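Long-range contacts in putative Lipoprotein (Shewanella oneidensis, PDB 3U24), which is of unknown function but binds zinc and calcium ions and is probably related to zinc metallopeptidases: residues Ala147-Ile152 with Thr208-Ala213; Asp188-Val193 with Ala204-Arg209; Gly276-Ile281 with Met464-Asn469; Ala301-Ile306 with Glu499-Arg504. All blocks are in the same frame, centred on the assembly; numbering follows the deposited sequence.

Contact 1: Ala147-Ile152 with Thr208-Ala213; sequences ARMENI and TRFDIA. With EDO (1,2-ethanediol), chain Y; EDO (1,2-ethanediol), chain P.
Met149 and Arg209 bring the turn after helix 138-148 against the long helix 200-234, and the contact divides into a buried apolar side and a solvent-facing polar one. On the buried side the selenomethionine Met149 reaches over the helix backbone: its SE lies 3.9 Å from Phe210 CA, and a bend at chi3 (-61°) lays CE 3.8 Å from Arg209 CB. Further along, Ile152 CD1 meets Ala213 CB at 3.7 Å, where the small alanine lets the chains approach. Phe185 and Phe127 close over this side, against Met149 and Ile152.

Toward solvent the chemistry changes. Glu150 and Arg209 run side by side in the same direction, and Glu150 CG closely covers the centre of one guanidinium face, 3.2 Å from CZ. The carboxylate and guanidinium planes are only 11° apart, so the groups stack, but the salt bridge is loose, Glu150 OE2 lying 3.8 Å from Arg209 NH2 and acting by charge alone. A water accepts weakly from that NH2 and donates to the same OE2, while Arg209 NH1 is spent on Leu146 O. A second water donates to both Met149 O and Arg209 O, stitching the two backbones together. The arrangement is that of a type I beta turn, Met149 to Ile152, joining helices 138-148 and 152-162 and packed on a neighbouring helix of an all-helical region.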
# COMPACT_ATOMS: atom_id res chain seq x y z
N ALA A 147 -16.85 11.64 -24.04
CA ALA A 147 -16.27 10.64 -24.93
C ALA A 147 -16.10 9.30 -24.21
O ALA A 147 -16.36 8.23 -24.78
CB ALA A 147 -14.91 11.12 -25.54
N ARG A 148 -15.70 9.35 -22.95
CA ARG A 148 -15.43 8.12 -22.20
C ARG A 148 -16.69 7.28 -21.93
O ARG A 148 -16.61 6.07 -21.72
CB ARG A 148 -14.68 8.46 -20.90
CG ARG A 148 -14.03 7.30 -20.15
CD ARG A 148 -13.44 7.74 -18.80
NE ARG A 148 -12.71 6.65 -18.17
CZ ARG A 148 -11.43 6.38 -18.43
NH1 ARG A 148 -10.71 7.17 -19.27
NH2 ARG A 148 -10.84 5.34 -17.84
N MSE A 149 -17.85 7.93 -21.88
CA MSE A 149 -19.12 7.23 -21.70
C MSE A 149 -19.55 6.33 -22.90
O MSE A 149 -20.31 5.36 -22.69
CB MSE A 149 -20.26 8.21 -21.35
CG MSE A 149 -20.17 8.77 -19.95
SE MSE A 149 -21.79 9.79 -19.47
CE MSE A 149 -21.66 11.15 -20.88
N GLU A 150 -19.05 6.64 -24.10
CA GLU A 150 -19.45 5.96 -25.35
C GLU A 150 -19.50 4.48 -25.17
O GLU A 150 -20.53 3.87 -25.42
CB GLU A 150 -18.48 6.22 -26.51
CG GLU A 150 -18.79 7.42 -27.41
CD GLU A 150 -17.65 7.80 -28.39
OE1 GLU A 150 -16.60 8.37 -27.93
OE2 GLU A 150 -17.84 7.55 -29.62
N ASN A 151 -18.39 3.91 -24.69
CA ASN A 151 -18.23 2.45 -24.58
C ASN A 151 -18.53 1.78 -23.24
O ASN A 151 -18.15 0.64 -23.03
CB ASN A 151 -16.86 2.05 -25.14
CG ASN A 151 -16.81 2.26 -26.66
OD1 ASN A 151 -17.79 1.94 -27.35
ND2 ASN A 151 -15.77 2.90 -27.15
N ILE A 152 -19.28 2.44 -22.39
CA ILE A 152 -19.65 1.82 -21.14
C ILE A 152 -20.44 0.51 -21.32
O ILE A 152 -20.17 -0.45 -20.60
CB ILE A 152 -20.37 2.80 -20.16
CG1 ILE A 152 -19.34 3.78 -19.61
CG2 ILE A 152 -21.09 2.04 -19.04
CD1 ILE A 152 -19.89 4.94 -18.80
N THR A 208 -28.12 11.85 -23.45
CA THR A 208 -28.34 10.61 -24.17
C THR A 208 -27.29 9.57 -23.69
O THR A 208 -27.65 8.48 -23.27
CB THR A 208 -28.24 10.86 -25.70
OG1 THR A 208 -29.25 11.82 -26.10
CG2 THR A 208 -28.39 9.53 -26.52
N ARG A 209 -26.01 9.91 -23.72
CA ARG A 209 -25.01 8.91 -23.32
C ARG A 209 -25.13 8.53 -21.85
O ARG A 209 -24.87 7.38 -21.51
CB ARG A 209 -23.61 9.39 -23.61
CG ARG A 209 -23.28 9.28 -25.06
CD ARG A 209 -21.78 9.44 -25.31
NE ARG A 209 -21.58 9.42 -26.73
CZ ARG A 209 -20.62 10.06 -27.37
NH1 ARG A 209 -19.68 10.77 -26.72
NH2 ARG A 209 -20.57 9.98 -28.70
N PHE A 210 -25.54 9.47 -21.01
CA PHE A 210 -25.62 9.24 -19.55
C PHE A 210 -26.75 8.27 -19.24
O PHE A 210 -26.65 7.44 -18.32
CB PHE A 210 -25.80 10.55 -18.85
CG PHE A 210 -25.97 10.47 -17.35
CD1 PHE A 210 -27.18 10.18 -16.79
CD2 PHE A 210 -24.92 10.81 -16.50
CE1 PHE A 210 -27.34 10.15 -15.40
CE2 PHE A 210 -25.08 10.79 -15.12
CZ PHE A 210 -26.29 10.45 -14.57
N ASP A 211 -27.85 8.39 -19.97
CA ASP A 211 -28.97 7.50 -19.76
C ASP A 211 -28.58 6.11 -20.27
O ASP A 211 -28.83 5.10 -19.62
CB ASP A 211 -30.20 7.97 -20.55
CG ASP A 211 -30.79 9.28 -20.03
OD1 ASP A 211 -30.56 9.69 -18.86
OD2 ASP A 211 -31.53 9.88 -20.85
N ILE A 212 -27.96 6.05 -21.44
CA ILE A 212 -27.47 4.73 -21.89
C ILE A 212 -26.48 4.13 -20.86
O ILE A 212 -26.56 2.95 -20.54
CB ILE A 212 -26.84 4.81 -23.28
CG1 ILE A 212 -27.91 5.08 -24.33
CG2 ILE A 212 -26.09 3.53 -23.63
CD1 ILE A 212 -27.31 5.52 -25.66
N ALA A 213 -25.60 4.96 -20.30
CA ALA A 213 -24.59 4.45 -19.35
C ALA A 213 -25.23 3.93 -18.07
O ALA A 213 -24.86 2.86 -17.62
CB ALA A 213 -23.53 5.51 -19.02
C1 EDO Y . -20.65 1.83 -28.31
O1 EDO Y . -21.24 2.90 -27.54
C2 EDO Y . -20.50 0.48 -27.58
O2 EDO Y . -20.84 0.49 -26.17
C1 EDO P . -11.00 2.30 -14.49
O1 EDO P . -12.21 2.64 -13.80
C2 EDO P . -11.25 1.61 -15.84
O2 EDO P . -11.72 2.57 -16.78
O HOH W 1 -23.11 5.48 -22.88
O HOH W 2 -18.07 9.80 -31.00

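Contact 2: Asp188-Val193 with Ala204-Arg209; sequences DLLKQV and ALFKTR
Phe206 and Val193 face each other across an antiparallel helical hairpin, in which helix 187-195 turns back through a short loop into helix 200-234. The two short segments run at 162° to one another with their axes 10.8 Å apart, a spacing filled mainly by the phenylalanine ring. Its orientation organises the contact. With CG anti to the backbone N (chi1 -165°), the ring of Phe206 extends across the gap and presents one face to Val193, whose CG2 stands almost on the ring normal in a CH-pi contact, 3.4 Å from the centroid. The other methyl, CG1, lies over the same face near CG. Leu189 crosses the phenylalanine at about a right angle and sets CD2 at the ring edge, 4.1 Å from CZ, while Leu190 CD2 comes obliquely at 4.3 Å from CE1. An alanine in place of Phe206 would probably leave Val193 CG2 without its aromatic face and open a gap between the helices that Leu189 could not fill.

Val145 of helix 138-148 and Met149 also touch the phenylalanine, which ties the hairpin to helix 138-148, earlier in the chain. At the margin Lys207 bends at chi2 and crosses Leu190 at about a right angle; its ammonium is paired with Asp211, and its NZ lies 3.8 Å from Leu190 CD1.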
# COMPACT_ATOMS: atom_id res chain seq x y z
N ASP A 188 -25.69 15.63 -9.47
CA ASP A 188 -24.67 16.67 -9.43
C ASP A 188 -23.79 16.76 -10.71
O ASP A 188 -23.48 17.85 -11.18
CB ASP A 188 -23.80 16.51 -8.18
CG ASP A 188 -24.55 16.86 -6.86
OD1 ASP A 188 -25.67 17.47 -6.86
OD2 ASP A 188 -23.99 16.50 -5.79
N LEU A 189 -23.43 15.63 -11.30
CA LEU A 189 -22.69 15.66 -12.56
C LEU A 189 -23.58 16.24 -13.67
O LEU A 189 -23.15 17.08 -14.46
CB LEU A 189 -22.17 14.28 -12.92
CG LEU A 189 -21.47 14.09 -14.27
CD1 LEU A 189 -20.18 14.93 -14.31
CD2 LEU A 189 -21.22 12.60 -14.51
N LEU A 190 -24.85 15.86 -13.68
CA LEU A 190 -25.76 16.43 -14.68
C LEU A 190 -25.90 17.96 -14.56
O LEU A 190 -25.94 18.66 -15.59
CB LEU A 190 -27.12 15.77 -14.63
CG LEU A 190 -27.15 14.28 -14.99
CD1 LEU A 190 -28.58 13.75 -14.78
CD2 LEU A 190 -26.69 14.09 -16.43
N LYS A 191 -25.93 18.46 -13.34
CA LYS A 191 -26.02 19.89 -13.10
C LYS A 191 -24.76 20.59 -13.59
O LYS A 191 -24.85 21.61 -14.28
CB LYS A 191 -26.30 20.18 -11.60
CG LYS A 191 -26.31 21.66 -11.17
CD LYS A 191 -26.49 21.86 -9.64
CE LYS A 191 -27.78 21.21 -9.08
NZ LYS A 191 -28.01 21.32 -7.59
N GLN A 192 -23.58 20.05 -13.26
CA GLN A 192 -22.34 20.61 -13.80
C GLN A 192 -22.39 20.69 -15.33
O GLN A 192 -21.99 21.69 -15.91
CB GLN A 192 -21.11 19.78 -13.43
CG GLN A 192 -20.71 19.83 -11.98
CD GLN A 192 -19.22 19.49 -11.79
OE1 GLN A 192 -18.37 20.38 -11.71
NE2 GLN A 192 -18.90 18.19 -11.77
N VAL A 193 -22.85 19.62 -15.98
CA VAL A 193 -22.95 19.63 -17.43
C VAL A 193 -23.94 20.72 -17.90
O VAL A 193 -23.56 21.58 -18.71
CB VAL A 193 -23.34 18.25 -17.99
CG1 VAL A 193 -23.68 18.37 -19.48
CG2 VAL A 193 -22.20 17.26 -17.75
N ALA A 204 -26.94 17.78 -24.89
CA ALA A 204 -27.97 16.81 -25.23
C ALA A 204 -27.32 15.45 -25.47
O ALA A 204 -27.83 14.44 -25.06
CB ALA A 204 -28.79 17.27 -26.46
N LEU A 205 -26.15 15.43 -26.13
CA LEU A 205 -25.43 14.19 -26.34
C LEU A 205 -25.03 13.58 -24.98
O LEU A 205 -25.06 12.33 -24.78
CB LEU A 205 -24.19 14.46 -27.14
CG LEU A 205 -23.32 13.23 -27.48
CD1 LEU A 205 -24.14 12.14 -28.20
CD2 LEU A 205 -22.05 13.65 -28.26
N PHE A 206 -24.63 14.45 -24.06
CA PHE A 206 -24.22 14.01 -22.74
C PHE A 206 -25.38 13.29 -22.07
O PHE A 206 -25.20 12.23 -21.49
CB PHE A 206 -23.76 15.20 -21.89
CG PHE A 206 -22.99 14.79 -20.67
CD1 PHE A 206 -23.62 14.20 -19.59
CD2 PHE A 206 -21.62 14.96 -20.61
CE1 PHE A 206 -22.91 13.79 -18.47
CE2 PHE A 206 -20.90 14.53 -19.49
CZ PHE A 206 -21.57 13.96 -18.41
N LYS A 207 -26.57 13.86 -22.17
CA LYS A 207 -27.73 13.28 -21.51
C LYS A 207 -28.08 11.89 -22.13
O LYS A 207 -28.31 10.91 -21.41
CB LYS A 207 -28.93 14.24 -21.60
CG LYS A 207 -30.17 13.79 -20.84
CD LYS A 207 -29.90 13.40 -19.35
CE LYS A 207 -31.17 12.98 -18.56
NZ LYS A 207 -30.84 12.18 -17.33
N THR A 208 -28.12 11.85 -23.45
CA THR A 208 -28.34 10.61 -24.17
C THR A 208 -27.29 9.57 -23.69
O THR A 208 -27.65 8.48 -23.27
CB THR A 208 -28.24 10.86 -25.70
OG1 THR A 208 -29.25 11.82 -26.10
CG2 THR A 208 -28.39 9.53 -26.52
N ARG A 209 -26.01 9.91 -23.72
CA ARG A 209 -25.01 8.91 -23.32
C ARG A 209 -25.13 8.53 -21.85
O ARG A 209 -24.87 7.38 -21.51
CB ARG A 209 -23.61 9.39 -23.61
CG ARG A 209 -23.28 9.28 -25.06
CD ARG A 209 -21.78 9.44 -25.31
NE ARG A 209 -21.58 9.42 -26.73
CZ ARG A 209 -20.62 10.06 -27.37
NH1 ARG A 209 -19.68 10.77 -26.72
NH2 ARG A 209 -20.57 9.98 -28.70

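Contact 3: Gly276-Ile281 with Met464-Asn469; sequences GEMAKI and MYYKWN
The ring of Tyr466 is the flat group on which this contact turns, and Ile281 meets it at the edge: CD1 lies in the ring plane, 3.9 Å from CE2. Glu277 and Met278 come at the same ring obliquely. Glu277 lends its CB, 3.7 Å from Tyr466 CE2, and not its charge. A bend at chi2 (-56°) carries the carboxylate away from helix 464-469, with its plane 74° from that of the ring, and Lys280 of the same helix turn grips OE2 at 2.6 Å from NZ in a salt bridge. The acid thus presents its aliphatic part to the tyrosine while its charge is met on its own helix.

The closest approach belongs to the selenomethionine Met278, whose side chain slides past Tyr466 in the opposite direction and brings CG within 3.4 Å of Tyr466 CB. Beyond the selenium a bend sends CE on to the next residue, 3.9 Å from Lys467 CB, so one side chain spans two successive positions of the facing helix. The segments cross at -155°, nearly antiparallel, with axes 10.0 Å apart. Helix 298-309 packs on Met278 and Lys467 through Ile306, while Arg447 of helix 435-451 touches Tyr466, so helices 260-289 and 459-485 meet within a larger helical bundle.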
# COMPACT_ATOMS: atom_id res chain seq x y z
N GLY A 276 7.97 -13.62 24.07
CA GLY A 276 8.85 -13.95 25.19
C GLY A 276 9.41 -12.70 25.83
O GLY A 276 9.42 -12.60 27.06
N GLU A 277 9.87 -11.74 25.02
CA GLU A 277 10.36 -10.47 25.57
C GLU A 277 9.24 -9.68 26.26
O GLU A 277 9.45 -9.13 27.35
CB GLU A 277 11.01 -9.61 24.51
CG GLU A 277 12.30 -10.26 23.99
CD GLU A 277 13.28 -10.57 25.10
OE1 GLU A 277 13.72 -9.61 25.76
OE2 GLU A 277 13.58 -11.77 25.34
N MSE A 278 8.07 -9.65 25.65
CA MSE A 278 6.91 -9.02 26.27
C MSE A 278 6.54 -9.66 27.63
O MSE A 278 6.14 -8.93 28.55
CB MSE A 278 5.70 -9.07 25.35
CG MSE A 278 5.84 -8.20 24.13
SE MSE A 278 4.39 -8.54 22.89
CE MSE A 278 3.13 -7.17 23.61
N ALA A 279 6.65 -10.98 27.74
CA ALA A 279 6.36 -11.67 28.98
C ALA A 279 7.33 -11.23 30.08
O ALA A 279 6.90 -10.96 31.19
CB ALA A 279 6.38 -13.19 28.81
N LYS A 280 8.60 -11.10 29.75
CA LYS A 280 9.61 -10.62 30.70
C LYS A 280 9.32 -9.21 31.14
O LYS A 280 9.42 -8.93 32.31
CB LYS A 280 11.00 -10.63 30.08
CG LYS A 280 11.59 -12.04 29.95
CD LYS A 280 12.91 -12.04 29.17
CE LYS A 280 13.30 -13.46 28.73
NZ LYS A 280 13.67 -13.53 27.28
N ILE A 281 8.96 -8.33 30.22
CA ILE A 281 8.70 -6.97 30.62
C ILE A 281 7.50 -6.94 31.53
O ILE A 281 7.48 -6.19 32.53
CB ILE A 281 8.51 -6.01 29.44
CG1 ILE A 281 9.81 -5.95 28.61
CG2 ILE A 281 8.16 -4.61 29.93
CD1 ILE A 281 9.68 -5.27 27.26
N MSE A 464 5.13 -1.63 24.33
CA MSE A 464 4.21 -1.09 23.38
C MSE A 464 4.73 -1.25 21.96
O MSE A 464 3.98 -1.61 21.07
CB MSE A 464 3.89 0.38 23.66
CG MSE A 464 3.07 0.65 24.92
SE MSE A 464 1.28 -0.30 24.99
CE MSE A 464 0.71 -0.12 23.21
N TYR A 465 6.02 -0.99 21.75
CA TYR A 465 6.66 -1.29 20.48
C TYR A 465 6.46 -2.75 20.05
O TYR A 465 6.14 -3.05 18.90
CB TYR A 465 8.17 -0.99 20.50
CG TYR A 465 8.87 -1.66 19.34
CD1 TYR A 465 8.70 -1.20 18.04
CD2 TYR A 465 9.62 -2.78 19.53
CE1 TYR A 465 9.32 -1.81 16.97
CE2 TYR A 465 10.22 -3.43 18.47
CZ TYR A 465 10.07 -2.93 17.18
OH TYR A 465 10.66 -3.57 16.10
N TYR A 466 6.68 -3.67 20.98
CA TYR A 466 6.50 -5.06 20.65
C TYR A 466 5.07 -5.40 20.20
O TYR A 466 4.91 -6.19 19.26
CB TYR A 466 6.92 -5.93 21.81
CG TYR A 466 8.42 -6.06 22.01
CD1 TYR A 466 9.26 -6.33 20.96
CD2 TYR A 466 8.97 -6.00 23.30
CE1 TYR A 466 10.63 -6.52 21.16
CE2 TYR A 466 10.33 -6.13 23.50
CZ TYR A 466 11.15 -6.42 22.44
OH TYR A 466 12.49 -6.56 22.64
N LYS A 467 4.05 -4.80 20.80
CA LYS A 467 2.68 -5.10 20.37
C LYS A 467 2.51 -4.63 18.92
O LYS A 467 1.91 -5.34 18.08
CB LYS A 467 1.59 -4.46 21.26
CG LYS A 467 0.19 -4.48 20.65
CD LYS A 467 -0.80 -3.61 21.40
CE LYS A 467 -2.21 -3.62 20.78
NZ LYS A 467 -2.40 -2.49 19.78
N TRP A 468 3.05 -3.45 18.66
CA TRP A 468 3.07 -2.87 17.32
C TRP A 468 3.82 -3.74 16.33
O TRP A 468 3.34 -4.01 15.26
CB TRP A 468 3.70 -1.50 17.45
CG TRP A 468 3.57 -0.54 16.31
CD1 TRP A 468 4.56 -0.15 15.42
CD2 TRP A 468 2.41 0.28 15.98
NE1 TRP A 468 4.09 0.82 14.55
CE2 TRP A 468 2.81 1.12 14.83
CE3 TRP A 468 1.11 0.40 16.47
CZ2 TRP A 468 1.95 2.01 14.23
CZ3 TRP A 468 0.25 1.30 15.85
CH2 TRP A 468 0.66 2.09 14.76
N ASN A 469 4.99 -4.23 16.71
CA ASN A 469 5.72 -5.14 15.85
C ASN A 469 4.94 -6.41 15.55
O ASN A 469 4.99 -6.94 14.42
CB ASN A 469 7.06 -5.51 16.51
CG ASN A 469 8.13 -5.97 15.52
OD1 ASN A 469 8.84 -6.91 15.81
ND2 ASN A 469 8.28 -5.28 14.38

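Contact 4: Ala301-Ile306 with Glu499-Arg504; sequences AIRQLI and EAFQQR
Phe501 takes positive phi (58°) as the first residue to leave helix 489-499, and at this helix-terminating position it faces Arg303 of helix 298-309 with 6.3 Å between their CA atoms. The motif is a helix-loop-helix connection, residues 499-504 linking helix 489-499 to helix 504-516, laid against the side of another helix. The phenylalanine points into that helix. Ile302 CG2 sits over one ring face in a CH-pi contact, 4.2 Å from the centroid and displaced toward the rim, while Glu499 O, from its own chain segment, lies over the opposite face. Ile306 CD1 reaches the ring obliquely, 4.4 Å from CD2. Leu470 of helix 459-485 and Met278 of helix 260-289 also touch Phe501.

Arg303 runs past Phe501 in the opposite direction. Its chain, bent at chi2, packs CD 4.1 Å from Phe501 CB, and its guanidinium, turned 85° from the ring plane, covers the peptide instead of the aromatic face. A calcium ion is bound about 7 Å from this side chain, and Asp307 forms a long, weak ion pair with NE. A leucine in place of Arg303 would probably leave Gln502 O without its weak bond from NH1, the Phe501-Gln502 peptide without its guanidinium cover, and the loop less firmly held to the helix. In that bond Arg303 NH1 reaches Gln502 O at 3.4 Å, with an N-H...O angle of 132°.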
# COMPACT_ATOMS: atom_id res chain seq x y z
N ALA A 301 -2.05 -11.83 31.12
CA ALA A 301 -1.24 -10.82 31.80
C ALA A 301 -0.75 -9.71 30.85
O ALA A 301 -0.92 -8.51 31.13
CB ALA A 301 -0.05 -11.48 32.46
N ILE A 302 -0.14 -10.09 29.74
CA ILE A 302 0.38 -9.08 28.78
C ILE A 302 -0.76 -8.20 28.25
O ILE A 302 -0.63 -6.99 28.23
CB ILE A 302 1.12 -9.75 27.62
CG1 ILE A 302 2.42 -10.40 28.12
CG2 ILE A 302 1.40 -8.77 26.50
CD1 ILE A 302 3.01 -11.36 27.10
N ARG A 303 -1.88 -8.82 27.91
CA ARG A 303 -3.07 -8.12 27.40
C ARG A 303 -3.62 -7.13 28.43
O ARG A 303 -4.02 -6.03 28.08
CB ARG A 303 -4.15 -9.14 26.95
CG ARG A 303 -5.47 -8.54 26.42
CD ARG A 303 -5.23 -7.64 25.18
NE ARG A 303 -6.45 -7.01 24.64
CZ ARG A 303 -7.18 -7.44 23.59
NH1 ARG A 303 -6.87 -8.55 22.91
NH2 ARG A 303 -8.26 -6.75 23.23
N GLN A 304 -3.58 -7.50 29.70
CA GLN A 304 -4.13 -6.65 30.73
C GLN A 304 -3.23 -5.47 31.04
O GLN A 304 -3.71 -4.35 31.23
CB GLN A 304 -4.48 -7.46 32.00
CG GLN A 304 -5.79 -8.25 31.85
CD GLN A 304 -6.11 -9.18 33.02
OE1 GLN A 304 -5.48 -9.12 34.08
NE2 GLN A 304 -7.10 -10.05 32.82
N LEU A 305 -1.93 -5.72 31.12
CA LEU A 305 -0.98 -4.63 31.29
C LEU A 305 -1.08 -3.69 30.11
O LEU A 305 -1.17 -2.51 30.28
CB LEU A 305 0.45 -5.15 31.43
CG LEU A 305 1.58 -4.12 31.64
CD1 LEU A 305 1.25 -3.15 32.77
CD2 LEU A 305 2.88 -4.84 31.90
N ILE A 306 -1.13 -4.21 28.91
CA ILE A 306 -1.22 -3.32 27.74
C ILE A 306 -2.49 -2.48 27.81
O ILE A 306 -2.44 -1.27 27.56
CB ILE A 306 -1.17 -4.12 26.41
CG1 ILE A 306 0.27 -4.62 26.15
CG2 ILE A 306 -1.65 -3.29 25.20
CD1 ILE A 306 0.37 -5.54 24.95
N GLU A 499 -2.73 -13.62 19.80
CA GLU A 499 -1.28 -13.61 19.58
C GLU A 499 -0.77 -12.19 19.40
O GLU A 499 0.28 -11.88 19.90
CB GLU A 499 -0.86 -14.49 18.38
CG GLU A 499 -1.30 -15.96 18.46
CD GLU A 499 -0.75 -16.71 19.68
OE1 GLU A 499 0.44 -16.56 20.01
OE2 GLU A 499 -1.51 -17.47 20.32
N ALA A 500 -1.54 -11.34 18.72
CA ALA A 500 -1.18 -9.95 18.43
C ALA A 500 -1.92 -8.92 19.26
O ALA A 500 -1.76 -7.74 19.02
CB ALA A 500 -1.42 -9.64 16.96
N PHE A 501 -2.78 -9.37 20.18
CA PHE A 501 -3.44 -8.48 21.15
C PHE A 501 -4.25 -7.36 20.51
O PHE A 501 -4.35 -6.27 21.06
CB PHE A 501 -2.41 -7.93 22.15
CG PHE A 501 -1.50 -8.99 22.68
CD1 PHE A 501 -2.00 -10.01 23.47
CD2 PHE A 501 -0.16 -9.02 22.33
CE1 PHE A 501 -1.17 -11.02 23.93
CE2 PHE A 501 0.67 -10.03 22.77
CZ PHE A 501 0.16 -11.04 23.58
N GLN A 502 -4.86 -7.65 19.36
CA GLN A 502 -5.78 -6.71 18.71
C GLN A 502 -7.26 -6.85 19.13
O GLN A 502 -7.70 -7.88 19.66
CB GLN A 502 -5.64 -6.82 17.19
CG GLN A 502 -4.37 -6.17 16.69
CD GLN A 502 -4.06 -6.45 15.27
OE1 GLN A 502 -4.93 -6.67 14.44
NE2 GLN A 502 -2.78 -6.43 14.97
N GLN A 503 -8.00 -5.78 18.86
CA GLN A 503 -9.44 -5.72 19.08
C GLN A 503 -10.18 -6.49 18.00
O GLN A 503 -9.69 -6.71 16.87
CB GLN A 503 -9.94 -4.27 18.99
CG GLN A 503 -9.36 -3.32 20.01
CD GLN A 503 -9.96 -3.55 21.38
OE1 GLN A 503 -9.23 -3.87 22.32
NE2 GLN A 503 -11.31 -3.40 21.49
N ARG A 504 -11.42 -6.79 18.33
CA ARG A 504 -12.28 -7.55 17.46
C ARG A 504 -12.44 -6.94 16.07
O ARG A 504 -12.30 -7.62 15.06
CB ARG A 504 -13.65 -7.63 18.13
CG ARG A 504 -14.67 -8.40 17.34
CD ARG A 504 -14.37 -9.89 17.37
NE ARG A 504 -15.00 -10.53 16.21
CZ ARG A 504 -15.24 -11.83 16.10
NH1 ARG A 504 -14.91 -12.67 17.09
NH2 ARG A 504 -15.83 -12.28 14.99

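How the contacts relate
The four contacts form two pairs more than 50 Å apart, centre to centre, while within each pair the centres are 10 Å apart. Contacts 1 and 2 share helix 200-234 and its residues Thr208 and Arg209; they meet where Phe210 touches Leu190 and Met149 touches Phe206. Contact 2 is buried and apolar, whereas contact 1 is only partly buried and adds waters and a stacked ion pair at its outer side. In the other pair, contact 4 is the buried one, yet it includes one weak hydrogen bond to a loop carbonyl; contact 3 is partly buried and joins two helices through apolar atoms. Met278 packs on Ile302 and Ile306, and the segments of contacts 3 and 4 alternate along the chain.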